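Local coordinates for protein putidaredoxin reductase (Pseudomonas putida, PDB 1Q1R) that carries an FAD cofactor and probably passes electrons from a reduced pyridine nucleotide to putidaredoxin, the partner of the cytochrome P450cam monooxygenase, at residues V17-F21 with L64-Y70; S49-A54 with E163-T167; I142-L146 with D240-A244; E324-W328 with K387-T391. All coordinates share one frame; numbering follows the deposited sequence.

Contacts 1, 2 and 3 all fall in the pyridine nucleotide-disulphide oxidoreductase part of the chain, whereas segment 387-391 of contact 4, on helix 380-391, falls in the C-terminal reductase family region. Contacts 2 and 3 adjoin, their centres 11 Å apart, and Arg143 of one reaches Tyr52 of the other; contacts 3 and 4 lie on opposite sides of the chain's centre. All four are partly buried, contact 2 the most so, with four of seven touching residues buried, and contact 4 the least, with two of seven. Their chemistry follows their place: contact 1 is aromatic and cationic beside a Rossmann-type sheet, contact 2 is a charged cluster at the flavin, contact 3 is aliphatic with one water bridge, and contact 4 pairs a lysine with an indole.

Contact 1 of 4, residues V17-F21 with L64-Y70; sequences VEVAF and LRTPDAY
Aromatic and cation-pi packing joins helix 14-25, which starts within a glycine-rich turn consistent with a Rossmann-type GxGxxG motif, to the loop and helix start of 64-70. Phe21 is its centre. The guanidinium of Arg65 lies flat on one ring face, with planes 12° apart and centres separated by 4.4 Å, while Arg65 CG sits over the same ring, 3.8 Å from the Phe21 centroid. A bend at chi2 (-80°) folds the Arg65 chain back along the ring. The Phe21 edge points into the face of Tyr70 in a T-shaped pair, planes at 78°, and Ala69 CB touches Phe21 CE2. With Phe21 cut back to an alanine, the Arg65 guanidinium is likely to lose its stacking surface and the Tyr70 face its edge-on partner. Nearer the helix start, Val17 CB meets Leu64 CD1 at 3.8 Å. At the guanidinium edge, Glu18 makes a long salt bridge, OE1 to Arg65 NH2 3.6 Å, and water 1 donates to Glu18 OE1 at 2.6 Å.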
loop_
_atom_site.group_PDB
_atom_site.type_symbol
_atom_site.label_atom_id
_atom_site.label_comp_id
_atom_site.label_asym_id
_atom_site.label_seq_id
_atom_site.Cartn_x
_atom_site.Cartn_y
_atom_site.Cartn_z
ATOM N N VAL A 17 -3.324 14.475 2.328
ATOM C CA VAL A 17 -4.230 15.263 1.500
ATOM C C VAL A 17 -5.700 14.978 1.816
ATOM O O VAL A 17 -6.522 15.898 1.844
ATOM C CB VAL A 17 -3.961 15.002 -0.011
ATOM C CG1 VAL A 17 -5.047 15.633 -0.863
ATOM C CG2 VAL A 17 -2.593 15.576 -0.397
ATOM N N GLU A 18 -6.028 13.707 2.050
ATOM C CA GLU A 18 -7.404 13.319 2.366
ATOM C C GLU A 18 -7.816 13.910 3.724
ATOM O O GLU A 18 -8.971 14.276 3.930
ATOM C CB GLU A 18 -7.521 11.795 2.387
ATOM C CG GLU A 18 -8.941 11.262 2.527
ATOM C CD GLU A 18 -9.882 11.800 1.463
ATOM O OE1 GLU A 18 -9.484 11.867 0.277
ATOM O OE2 GLU A 18 -11.028 12.151 1.817
ATOM N N VAL A 19 -6.868 14.002 4.650
ATOM C CA VAL A 19 -7.161 14.583 5.957
ATOM C C VAL A 19 -7.466 16.064 5.739
ATOM O O VAL A 19 -8.469 16.591 6.228
ATOM C CB VAL A 19 -5.959 14.443 6.922
ATOM C CG1 VAL A 19 -6.145 15.353 8.136
ATOM C CG2 VAL A 19 -5.824 12.999 7.376
ATOM N N ALA A 20 -6.601 16.725 4.976
ATOM C CA ALA A 20 -6.754 18.146 4.683
ATOM C C ALA A 20 -8.121 18.484 4.083
ATOM O O ALA A 20 -8.857 19.312 4.630
ATOM C CB ALA A 20 -5.638 18.604 3.740
ATOM N N PHE A 21 -8.461 17.855 2.962
ATOM C CA PHE A 21 -9.740 18.123 2.318
ATOM C C PHE A 21 -10.925 17.580 3.106
ATOM O O PHE A 21 -12.011 18.156 3.068
ATOM C CB PHE A 21 -9.757 17.574 0.888
ATOM C CG PHE A 21 -8.946 18.391 -0.077
ATOM C CD1 PHE A 21 -7.584 18.165 -0.232
ATOM C CD2 PHE A 21 -9.535 19.429 -0.791
ATOM C CE1 PHE A 21 -6.821 18.960 -1.080
ATOM C CE2 PHE A 21 -8.782 20.230 -1.641
ATOM C CZ PHE A 21 -7.422 19.996 -1.786
ATOM N N LEU A 64 -4.274 14.152 -7.132
ATOM C CA LEU A 64 -5.260 13.745 -6.137
ATOM C C LEU A 64 -6.390 14.769 -6.200
ATOM O O LEU A 64 -7.571 14.420 -6.133
ATOM C CB LEU A 64 -4.641 13.737 -4.734
ATOM C CG LEU A 64 -3.560 12.688 -4.447
ATOM C CD1 LEU A 64 -3.149 12.773 -2.979
ATOM C CD2 LEU A 64 -4.091 11.294 -4.766
ATOM N N ARG A 65 -6.000 16.035 -6.327
ATOM C CA ARG A 65 -6.928 17.164 -6.438
ATOM C C ARG A 65 -6.278 18.166 -7.388
ATOM O O ARG A 65 -5.054 18.276 -7.417
ATOM C CB ARG A 65 -7.116 17.848 -5.085
ATOM C CG ARG A 65 -7.549 16.935 -3.969
ATOM C CD ARG A 65 -9.032 16.645 -4.015
ATOM N NE ARG A 65 -9.390 15.736 -2.930
ATOM C CZ ARG A 65 -10.550 15.756 -2.285
ATOM N NH1 ARG A 65 -11.481 16.648 -2.616
ATOM N NH2 ARG A 65 -10.772 14.891 -1.303
ATOM N N THR A 66 -7.079 18.895 -8.159
ATOM C CA THR A 66 -6.517 19.885 -9.073
ATOM C C THR A 66 -5.799 20.937 -8.234
ATOM O O THR A 66 -6.141 21.148 -7.071
ATOM C CB THR A 66 -7.608 20.591 -9.907
ATOM O OG1 THR A 66 -8.528 21.249 -9.027
ATOM C CG2 THR A 66 -8.359 19.589 -10.766
ATOM N N PRO A 67 -4.787 21.605 -8.811
ATOM C CA PRO A 67 -4.034 22.635 -8.088
ATOM C C PRO A 67 -4.900 23.765 -7.531
ATOM O O PRO A 67 -4.617 24.290 -6.454
ATOM C CB PRO A 67 -3.039 23.128 -9.133
ATOM C CG PRO A 67 -2.776 21.894 -9.937
ATOM C CD PRO A 67 -4.170 21.333 -10.121
ATOM N N ASP A 68 -5.947 24.139 -8.261
ATOM C CA ASP A 68 -6.830 25.211 -7.808
ATOM C C ASP A 68 -7.608 24.813 -6.560
ATOM O O ASP A 68 -7.934 25.660 -5.728
ATOM C CB ASP A 68 -7.823 25.605 -8.908
ATOM C CG ASP A 68 -7.147 26.251 -10.108
ATOM O OD1 ASP A 68 -6.271 27.118 -9.907
ATOM O OD2 ASP A 68 -7.506 25.898 -11.253
ATOM N N ALA A 69 -7.905 23.522 -6.434
ATOM C CA ALA A 69 -8.658 23.014 -5.293
ATOM C C ALA A 69 -8.052 23.434 -3.960
ATOM O O ALA A 69 -8.777 23.766 -3.024
ATOM C CB ALA A 69 -8.757 21.495 -5.364
ATOM N N TYR A 70 -6.728 23.418 -3.864
ATOM C CA TYR A 70 -6.083 23.807 -2.617
ATOM C C TYR A 70 -6.405 25.256 -2.285
ATOM O O TYR A 70 -6.773 25.573 -1.158
ATOM C CB TYR A 70 -4.565 23.616 -2.700
ATOM C CG TYR A 70 -4.143 22.173 -2.856
ATOM C CD1 TYR A 70 -4.199 21.543 -4.097
ATOM C CD2 TYR A 70 -3.725 21.426 -1.754
ATOM C CE1 TYR A 70 -3.851 20.203 -4.239
ATOM C CE2 TYR A 70 -3.375 20.085 -1.884
ATOM C CZ TYR A 70 -3.442 19.481 -3.131
ATOM O OH TYR A 70 -3.123 18.158 -3.272
HETATM O O HOH W 1 -7.927 12.888 -1.583
#

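Contact 2 of 4, residues S49-A54 with E163-T167; sequences SKAYLA and EVAAT. With FAD (flavin-adenine dinucleotide), chain C.
The flavin end of the FAD pocket is the setting here: Ser49 and Lys50 belong to it, and Glu163 on helix 159-170 meets both. Glu163 OE1 accepts two bonds. Ser49 OG donates to Glu163 OE1 at 2.5 Å, arriving nearly along its C-O axis, and Lys50 NZ donates to Glu163 OE1 at 2.7 Å from the syn side, 25° out of the carboxylate plane, as part of a salt bridge. The Lys50 chain runs extended until chi4 (63°), where a turn brings NZ to the isoalloxazine; there NZ donates to FAD O4 at 2.8 Å and, weakly, to FAD N5 at 3.3 Å. Glu163 is thus a second-shell residue that positions a first-shell lysine. Were Glu163 shortened to an alanine, the Lys50 ammonium would probably lose its carboxylate mate and the Ser49 hydroxyl be set free to turn. Farther along the helix, Thr167 CG2 packs on Leu53 CG at 3.9 Å, and water 2 lies 2.5 Å from Thr167 OG1 while donating weakly to Lys50 O. The other carboxylate oxygen, Glu163 OE2, is bonded to Ser331 OG and Asp332 N of strand 328-333. The cluster therefore ties the loop of 49-54 and helix 159-170 to that strand, while Leu53 also leans on Ile142 of helix 136-144.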
loop_
_atom_site.group_PDB
_atom_site.type_symbol
_atom_site.label_atom_id
_atom_site.label_comp_id
_atom_site.label_asym_id
_atom_site.label_seq_id
_atom_site.Cartn_x
_atom_site.Cartn_y
_atom_site.Cartn_z
ATOM N N SER A 49 2.257 1.628 -11.031
ATOM C CA SER A 49 2.692 0.270 -11.359
ATOM C C SER A 49 1.637 -0.320 -12.295
ATOM O O SER A 49 1.640 -1.517 -12.589
ATOM C CB SER A 49 2.832 -0.600 -10.104
ATOM O OG SER A 49 1.632 -0.635 -9.355
ATOM N N LYS A 50 0.746 0.548 -12.772
ATOM C CA LYS A 50 -0.338 0.150 -13.660
ATOM C C LYS A 50 -0.401 0.969 -14.962
ATOM O O LYS A 50 0.556 0.971 -15.738
ATOM C CB LYS A 50 -1.672 0.227 -12.897
ATOM C CG LYS A 50 -1.668 -0.605 -11.607
ATOM C CD LYS A 50 -2.952 -0.424 -10.798
ATOM C CE LYS A 50 -2.889 -1.195 -9.488
ATOM N NZ LYS A 50 -1.798 -0.710 -8.588
ATOM N N ALA A 51 -1.512 1.668 -15.192
ATOM C CA ALA A 51 -1.701 2.443 -16.421
ATOM C C ALA A 51 -0.686 3.563 -16.683
ATOM O O ALA A 51 -0.339 3.825 -17.840
ATOM C CB ALA A 51 -3.134 3.014 -16.471
ATOM N N TYR A 52 -0.224 4.240 -15.635
ATOM C CA TYR A 52 0.745 5.304 -15.852
ATOM C C TYR A 52 2.089 4.677 -16.228
ATOM O O TYR A 52 2.763 5.139 -17.150
ATOM C CB TYR A 52 0.913 6.180 -14.612
ATOM C CG TYR A 52 1.641 7.472 -14.929
ATOM C CD1 TYR A 52 1.039 8.451 -15.724
ATOM C CD2 TYR A 52 2.939 7.697 -14.484
ATOM C CE1 TYR A 52 1.716 9.624 -16.072
ATOM C CE2 TYR A 52 3.627 8.876 -14.826
ATOM C CZ TYR A 52 3.004 9.830 -15.619
ATOM O OH TYR A 52 3.661 10.991 -15.956
ATOM N N LEU A 53 2.474 3.619 -15.519
ATOM C CA LEU A 53 3.728 2.940 -15.824
ATOM C C LEU A 53 3.644 2.402 -17.250
ATOM O O LEU A 53 4.657 2.283 -17.936
ATOM C CB LEU A 53 3.985 1.790 -14.843
ATOM C CG LEU A 53 5.349 1.102 -14.966
ATOM C CD1 LEU A 53 6.459 2.102 -14.651
ATOM C CD2 LEU A 53 5.427 -0.080 -14.008
ATOM N N ALA A 54 2.432 2.089 -17.702
ATOM C CA ALA A 54 2.245 1.585 -19.060
ATOM C C ALA A 54 2.262 2.731 -20.087
ATOM O O ALA A 54 2.231 2.482 -21.297
ATOM C CB ALA A 54 0.920 0.817 -19.163
ATOM N N GLU A 163 3.028 -6.435 -10.296
ATOM C CA GLU A 163 2.401 -5.457 -11.183
ATOM C C GLU A 163 3.443 -4.848 -12.120
ATOM O O GLU A 163 3.155 -4.550 -13.281
ATOM C CB GLU A 163 1.708 -4.373 -10.362
ATOM C CG GLU A 163 0.379 -4.846 -9.785
ATOM C CD GLU A 163 -0.323 -3.781 -8.982
ATOM O OE1 GLU A 163 0.113 -2.611 -9.037
ATOM O OE2 GLU A 163 -1.318 -4.112 -8.301
ATOM N N VAL A 164 4.658 -4.667 -11.614
ATOM C CA VAL A 164 5.734 -4.129 -12.434
ATOM C C VAL A 164 6.064 -5.150 -13.527
ATOM O O VAL A 164 6.182 -4.804 -14.702
ATOM C CB VAL A 164 6.989 -3.856 -11.586
ATOM C CG1 VAL A 164 8.205 -3.690 -12.487
ATOM C CG2 VAL A 164 6.781 -2.604 -10.749
ATOM N N ALA A 165 6.200 -6.417 -13.135
ATOM C CA ALA A 165 6.505 -7.483 -14.089
ATOM C C ALA A 165 5.434 -7.575 -15.176
ATOM O O ALA A 165 5.754 -7.697 -16.357
ATOM C CB ALA A 165 6.629 -8.830 -13.359
ATOM N N ALA A 166 4.165 -7.525 -14.775
ATOM C CA ALA A 166 3.063 -7.604 -15.733
ATOM C C ALA A 166 3.136 -6.451 -16.732
ATOM O O ALA A 166 2.941 -6.643 -17.929
ATOM C CB ALA A 166 1.723 -7.573 -15.001
ATOM N N THR A 167 3.430 -5.252 -16.239
ATOM C CA THR A 167 3.527 -4.085 -17.110
ATOM C C THR A 167 4.729 -4.192 -18.050
ATOM O O THR A 167 4.626 -3.851 -19.232
ATOM C CB THR A 167 3.624 -2.787 -16.283
ATOM O OG1 THR A 167 2.461 -2.672 -15.460
ATOM C CG2 THR A 167 3.691 -1.565 -17.200
HETATM P PA FAD C . 2.963 8.243 1.333
HETATM O O1A FAD C . 4.322 7.670 1.488
HETATM O O2A FAD C . 2.285 8.111 0.023
HETATM O O5B FAD C . 2.995 9.797 1.718
HETATM C C5B FAD C . 3.807 10.296 2.787
HETATM C C4B FAD C . 4.500 11.589 2.322
HETATM O O4B FAD C . 5.018 12.325 3.487
HETATM C C3B FAD C . 5.723 11.273 1.447
HETATM O O3B FAD C . 5.822 12.254 0.406
HETATM C C2B FAD C . 6.879 11.439 2.402
HETATM O O2B FAD C . 8.068 11.794 1.688
HETATM C C1B FAD C . 6.411 12.613 3.237
HETATM N N9A FAD C . 7.188 12.819 4.490
HETATM C C8A FAD C . 7.605 11.871 5.348
HETATM N N7A FAD C . 8.291 12.453 6.341
HETATM C C5A FAD C . 8.305 13.763 6.112
HETATM C C6A FAD C . 8.859 14.855 6.784
HETATM N N6A FAD C . 9.556 14.672 7.904
HETATM N N1A FAD C . 8.689 16.102 6.279
HETATM C C2A FAD C . 8.000 16.299 5.146
HETATM N N3A FAD C . 7.464 15.263 4.485
HETATM C C4A FAD C . 7.603 13.996 4.946
HETATM N N1 FAD C . -2.749 0.587 -2.478
HETATM C C2 FAD C . -3.961 -0.016 -2.836
HETATM O O2 FAD C . -4.883 -0.072 -2.024
HETATM N N3 FAD C . -4.116 -0.539 -4.132
HETATM C C4 FAD C . -3.056 -0.452 -5.065
HETATM O O4 FAD C . -3.222 -0.874 -6.208
HETATM C C4X FAD C . -1.840 0.150 -4.701
HETATM N N5 FAD C . -0.830 0.287 -5.608
HETATM C C5X FAD C . 0.336 0.930 -5.309
HETATM C C6 FAD C . 1.342 1.074 -6.286
HETATM C C7 FAD C . 2.539 1.763 -5.984
HETATM C C7M FAD C . 3.637 1.875 -7.059
HETATM C C8 FAD C . 2.726 2.319 -4.693
HETATM C C8M FAD C . 4.002 3.098 -4.335
HETATM C C9 FAD C . 1.722 2.175 -3.720
HETATM C C9A FAD C . 0.529 1.482 -4.020
HETATM N N10 FAD C . -0.503 1.339 -3.053
HETATM C C10 FAD C . -1.695 0.672 -3.404
HETATM C "C1'" FAD C . -0.327 1.878 -1.670
HETATM C "C2'" FAD C . -1.089 3.194 -1.502
HETATM O "O2'" FAD C . -0.778 4.058 -2.600
HETATM C "C3'" FAD C . -0.722 3.879 -0.172
HETATM O "O3'" FAD C . -0.944 2.958 0.904
HETATM C "C4'" FAD C . -1.571 5.138 0.043
HETATM O "O4'" FAD C . -1.354 6.051 -1.036
HETATM C "C5'" FAD C . -1.235 5.849 1.365
HETATM O "O5'" FAD C . 0.055 6.482 1.334
HETATM P P FAD C . 0.439 7.520 2.511
HETATM O O1P FAD C . -0.112 8.844 2.154
HETATM O O2P FAD C . 0.022 6.919 3.797
HETATM O O3P FAD C . 2.062 7.553 2.493
HETATM O O HOH W 2 0.247 -2.010 -16.525
#

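Contact 3 of 4, residues I142-L146 with D240-A244; sequences IRRQL and DLVIA
Asp240 O is gripped by a water and an amide: water 3 donates to it at 2.6 Å, and Asn129 ND2 also bonds to it. The same water donates to Gln145 OE1, also at 2.6 Å, and so bridges two acceptors that stand 4.4 Å apart, Gln145 OE1 and Asp240 O. Gln145 NE2 is held by Asn128 O and Cys141 O, which fixes the rotation of the amide and presents OE1 to the water. Beside this bridge the contact is aliphatic. Leu241 CD1 lies against the Gln145 amide, 3.7 Å from Gln145 OE1, and its other branch meets Leu146, CD2 to CD2 at 4.1 Å. With CG anti to the backbone N (chi1 -178°), Leu241 extends both methyls toward the helix. Farther back along the helix, Ile142 and Ile243 reach toward each other tip to tip; the Ile142 CG2 to Ile243 CD1 separation of 3.5 Å is tighter than usual carbon contact, so the two branches are closely fitted. This is one helix-on-sheet layer of the second Rossmann-like unit, in which the end of helix 136-144 rests on the parallel sheet. Strand 241-244 lies between 130-132 and 151-155 in that sheet; Ile142 also touches Arg131, and Leu241 and Ile243 both pack on Leu152.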
loop_
_atom_site.group_PDB
_atom_site.type_symbol
_atom_site.label_atom_id
_atom_site.label_comp_id
_atom_site.label_asym_id
_atom_site.label_seq_id
_atom_site.Cartn_x
_atom_site.Cartn_y
_atom_site.Cartn_z
ATOM N N ILE A 142 11.619 4.688 -14.623
ATOM C CA ILE A 142 11.427 3.299 -15.011
ATOM C C ILE A 142 10.679 3.201 -16.347
ATOM O O ILE A 142 11.111 2.494 -17.265
ATOM C CB ILE A 142 10.634 2.521 -13.932
ATOM C CG1 ILE A 142 11.518 2.273 -12.705
ATOM C CG2 ILE A 142 10.123 1.191 -14.511
ATOM C CD1 ILE A 142 10.738 1.899 -11.452
ATOM N N ARG A 143 9.557 3.906 -16.466
ATOM C CA ARG A 143 8.786 3.841 -17.706
ATOM C C ARG A 143 9.607 4.158 -18.954
ATOM O O ARG A 143 9.454 3.495 -19.981
ATOM C CB ARG A 143 7.584 4.780 -17.666
ATOM C CG ARG A 143 6.837 4.800 -19.005
ATOM C CD ARG A 143 6.425 6.203 -19.373
ATOM N NE ARG A 143 5.139 6.542 -18.794
ATOM C CZ ARG A 143 4.838 7.713 -18.244
ATOM N NH1 ARG A 143 5.743 8.695 -18.181
ATOM N NH2 ARG A 143 3.614 7.897 -17.771
ATOM N N ARG A 144 10.462 5.175 -18.874
ATOM C CA ARG A 144 11.289 5.549 -20.021
ATOM C C ARG A 144 12.167 4.382 -20.454
ATOM O O ARG A 144 12.569 4.295 -21.610
ATOM C CB ARG A 144 12.191 6.751 -19.686
ATOM C CG ARG A 144 11.452 8.082 -19.535
ATOM C CD ARG A 144 12.430 9.259 -19.490
ATOM N NE ARG A 144 13.362 9.175 -18.368
ATOM C CZ ARG A 144 13.130 9.666 -17.154
ATOM N NH1 ARG A 144 11.990 10.291 -16.886
ATOM N NH2 ARG A 144 14.043 9.531 -16.199
ATOM N N GLN A 145 12.453 3.481 -19.521
ATOM C CA GLN A 145 13.305 2.337 -19.810
ATOM C C GLN A 145 12.571 1.016 -20.033
ATOM O O GLN A 145 13.204 -0.034 -20.108
ATOM C CB GLN A 145 14.337 2.185 -18.691
ATOM C CG GLN A 145 15.177 3.446 -18.509
ATOM C CD GLN A 145 16.176 3.345 -17.384
ATOM O OE1 GLN A 145 17.196 2.655 -17.500
ATOM N NE2 GLN A 145 15.889 4.028 -16.278
ATOM N N LEU A 146 11.246 1.052 -20.124
ATOM C CA LEU A 146 10.503 -0.187 -20.371
ATOM C C LEU A 146 10.544 -0.394 -21.879
ATOM O O LEU A 146 9.593 -0.093 -22.591
ATOM C CB LEU A 146 9.060 -0.066 -19.869
ATOM C CG LEU A 146 8.913 0.015 -18.346
ATOM C CD1 LEU A 146 7.434 0.058 -17.983
ATOM C CD2 LEU A 146 9.579 -1.192 -17.685
ATOM N N ASP A 240 19.253 -4.880 -18.283
ATOM C CA ASP A 240 19.327 -3.530 -18.829
ATOM C C ASP A 240 18.637 -2.616 -17.822
ATOM O O ASP A 240 18.856 -1.405 -17.804
ATOM C CB ASP A 240 18.596 -3.447 -20.171
ATOM C CG ASP A 240 19.263 -4.274 -21.244
ATOM O OD1 ASP A 240 20.458 -4.037 -21.506
ATOM O OD2 ASP A 240 18.594 -5.157 -21.824
ATOM N N LEU A 241 17.806 -3.217 -16.975
ATOM C CA LEU A 241 17.057 -2.476 -15.968
ATOM C C LEU A 241 16.807 -3.352 -14.746
ATOM O O LEU A 241 16.529 -4.542 -14.878
ATOM C CB LEU A 241 15.714 -2.029 -16.555
ATOM C CG LEU A 241 14.769 -1.184 -15.700
ATOM C CD1 LEU A 241 15.416 0.163 -15.383
ATOM C CD2 LEU A 241 13.455 -0.982 -16.460
ATOM N N VAL A 242 16.912 -2.758 -13.564
ATOM C CA VAL A 242 16.678 -3.483 -12.320
ATOM C C VAL A 242 15.739 -2.666 -11.454
ATOM O O VAL A 242 15.989 -1.493 -11.182
ATOM C CB VAL A 242 17.987 -3.731 -11.522
ATOM C CG1 VAL A 242 17.663 -4.420 -10.195
ATOM C CG2 VAL A 242 18.945 -4.596 -12.337
ATOM N N ILE A 243 14.644 -3.287 -11.037
ATOM C CA ILE A 243 13.669 -2.623 -10.186
ATOM C C ILE A 243 13.573 -3.431 -8.904
ATOM O O ILE A 243 13.275 -4.625 -8.931
ATOM C CB ILE A 243 12.300 -2.558 -10.874
ATOM C CG1 ILE A 243 12.407 -1.691 -12.133
ATOM C CG2 ILE A 243 11.254 -2.005 -9.905
ATOM C CD1 ILE A 243 11.194 -1.776 -13.037
ATOM N N ALA A 244 13.844 -2.778 -7.780
ATOM C CA ALA A 244 13.818 -3.455 -6.494
ATOM C C ALA A 244 12.627 -3.048 -5.637
ATOM O O ALA A 244 12.261 -1.874 -5.566
ATOM C CB ALA A 244 15.126 -3.183 -5.736
HETATM O O HOH W 3 17.732 0.648 -19.023
#

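Contact 4 of 4, residues E324-W328 with K387-T391; sequences EAAPW and KQIIT
Trp328 and Lys387 meet because the indole is turned between its backbone N and carbonyl carbon (chi1 70°), while the lysine runs extended from CG to its ammonium. This cation-pi contact fastens the start of strand 328-333, an outermost strand of the antiparallel sheet, to helix 380-391 in the C-terminal reductase family region. The end of the lysine rides over one face of the indole: Lys387 CE stands 3.7 Å from the centroid of the Trp328 five-membered ring, close to its normal, and Lys387 NZ is 3.8 Å from that centroid, 22° off the normal. NZ is offset toward the rim, nearest NE1 and CE2, so the charge sits over the NE1-CE2 side of the five-membered ring while the methylene supplies a CH-pi contact. Phe383, earlier on the same helix, also meets the indole, and Val341 of strand 336-342 touches both Trp328 and Lys387. A second attachment lies one helical turn on. Ala326 CB packs on Ile390 CG2 at 3.8 Å, bringing the loop close against the helix. Thr391 OG1 plays two parts: it donates to Lys387 O at 2.9 Å, from above the carbonyl plane, and it accepts from the loop, Ala326 N to Thr391 OG1 being 3.3 Å with an N-H...O angle of 147°.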
loop_
_atom_site.group_PDB
_atom_site.type_symbol
_atom_site.label_atom_id
_atom_site.label_comp_id
_atom_site.label_asym_id
_atom_site.label_seq_id
_atom_site.Cartn_x
_atom_site.Cartn_y
_atom_site.Cartn_z
ATOM N N GLU A 324 -15.548 0.821 12.278
ATOM C CA GLU A 324 -14.408 0.157 11.653
ATOM C C GLU A 324 -14.856 -0.812 10.563
ATOM O O GLU A 324 -15.700 -1.679 10.794
ATOM C CB GLU A 324 -13.581 -0.599 12.701
ATOM C CG GLU A 324 -12.699 -1.702 12.117
ATOM C CD GLU A 324 -11.699 -2.261 13.116
ATOM O OE1 GLU A 324 -11.230 -3.402 12.916
ATOM O OE2 GLU A 324 -11.366 -1.556 14.095
ATOM N N ALA A 325 -14.285 -0.656 9.373
ATOM C CA ALA A 325 -14.616 -1.519 8.247
ATOM C C ALA A 325 -13.510 -2.546 8.042
ATOM O O ALA A 325 -12.365 -2.323 8.434
ATOM C CB ALA A 325 -14.793 -0.681 6.983
ATOM N N ALA A 326 -13.852 -3.680 7.443
ATOM C CA ALA A 326 -12.853 -4.708 7.186
ATOM C C ALA A 326 -11.805 -4.106 6.253
ATOM O O ALA A 326 -12.141 -3.362 5.339
ATOM C CB ALA A 326 -13.502 -5.923 6.529
ATOM N N PRO A 327 -10.522 -4.407 6.483
ATOM C CA PRO A 327 -9.491 -3.850 5.601
ATOM C C PRO A 327 -9.505 -4.550 4.243
ATOM O O PRO A 327 -9.806 -5.742 4.152
ATOM C CB PRO A 327 -8.203 -4.113 6.371
ATOM C CG PRO A 327 -8.503 -5.405 7.081
ATOM C CD PRO A 327 -9.915 -5.172 7.587
ATOM N N TRP A 328 -9.207 -3.805 3.185
ATOM C CA TRP A 328 -9.170 -4.391 1.853
ATOM C C TRP A 328 -8.248 -3.614 0.931
ATOM O O TRP A 328 -7.833 -2.491 1.240
ATOM C CB TRP A 328 -10.573 -4.464 1.230
ATOM C CG TRP A 328 -11.183 -3.143 0.851
ATOM C CD1 TRP A 328 -11.833 -2.275 1.674
ATOM C CD2 TRP A 328 -11.202 -2.551 -0.458
ATOM N NE1 TRP A 328 -12.261 -1.178 0.964
ATOM C CE2 TRP A 328 -11.886 -1.321 -0.347
ATOM C CE3 TRP A 328 -10.708 -2.941 -1.711
ATOM C CZ2 TRP A 328 -12.090 -0.472 -1.444
ATOM C CZ3 TRP A 328 -10.909 -2.100 -2.803
ATOM C CH2 TRP A 328 -11.595 -0.877 -2.660
ATOM N N LYS A 387 -17.046 -8.775 2.083
ATOM C CA LYS A 387 -16.760 -7.681 3.012
ATOM C C LYS A 387 -17.755 -7.755 4.157
ATOM O O LYS A 387 -17.403 -7.595 5.323
ATOM C CB LYS A 387 -16.926 -6.320 2.335
ATOM C CG LYS A 387 -15.808 -5.885 1.419
ATOM C CD LYS A 387 -16.122 -4.479 0.923
ATOM C CE LYS A 387 -14.959 -3.845 0.196
ATOM N NZ LYS A 387 -15.326 -2.477 -0.274
ATOM N N GLN A 388 -19.011 -7.989 3.798
ATOM C CA GLN A 388 -20.093 -8.088 4.766
ATOM C C GLN A 388 -19.851 -9.246 5.737
ATOM O O GLN A 388 -20.047 -9.108 6.944
ATOM C CB GLN A 388 -21.415 -8.282 4.019
ATOM C CG GLN A 388 -22.648 -8.334 4.896
ATOM C CD GLN A 388 -23.919 -8.569 4.094
ATOM O OE1 GLN A 388 -25.025 -8.562 4.643
ATOM N NE2 GLN A 388 -23.766 -8.782 2.787
ATOM N N ILE A 389 -19.424 -10.387 5.204
ATOM C CA ILE A 389 -19.156 -11.566 6.026
ATOM C C ILE A 389 -18.074 -11.288 7.074
ATOM O O ILE A 389 -18.203 -11.686 8.235
ATOM C CB ILE A 389 -18.715 -12.768 5.142
ATOM C CG1 ILE A 389 -19.884 -13.226 4.272
ATOM C CG2 ILE A 389 -18.220 -13.920 6.013
ATOM C CD1 ILE A 389 -19.493 -14.177 3.153
ATOM N N ILE A 390 -17.014 -10.598 6.660
ATOM C CA ILE A 390 -15.907 -10.277 7.557
ATOM C C ILE A 390 -16.268 -9.175 8.545
ATOM O O ILE A 390 -16.100 -9.333 9.754
ATOM C CB ILE A 390 -14.652 -9.814 6.766
ATOM C CG1 ILE A 390 -14.255 -10.870 5.737
ATOM C CG2 ILE A 390 -13.497 -9.545 7.723
ATOM C CD1 ILE A 390 -13.959 -12.221 6.332
ATOM N N THR A 391 -16.759 -8.057 8.022
ATOM C CA THR A 391 -17.118 -6.917 8.857
ATOM C C THR A 391 -18.173 -7.244 9.907
ATOM O O THR A 391 -18.067 -6.808 11.052
ATOM C CB THR A 391 -17.630 -5.738 8.004
ATOM O OG1 THR A 391 -16.631 -5.366 7.046
ATOM C CG2 THR A 391 -17.948 -4.536 8.893
#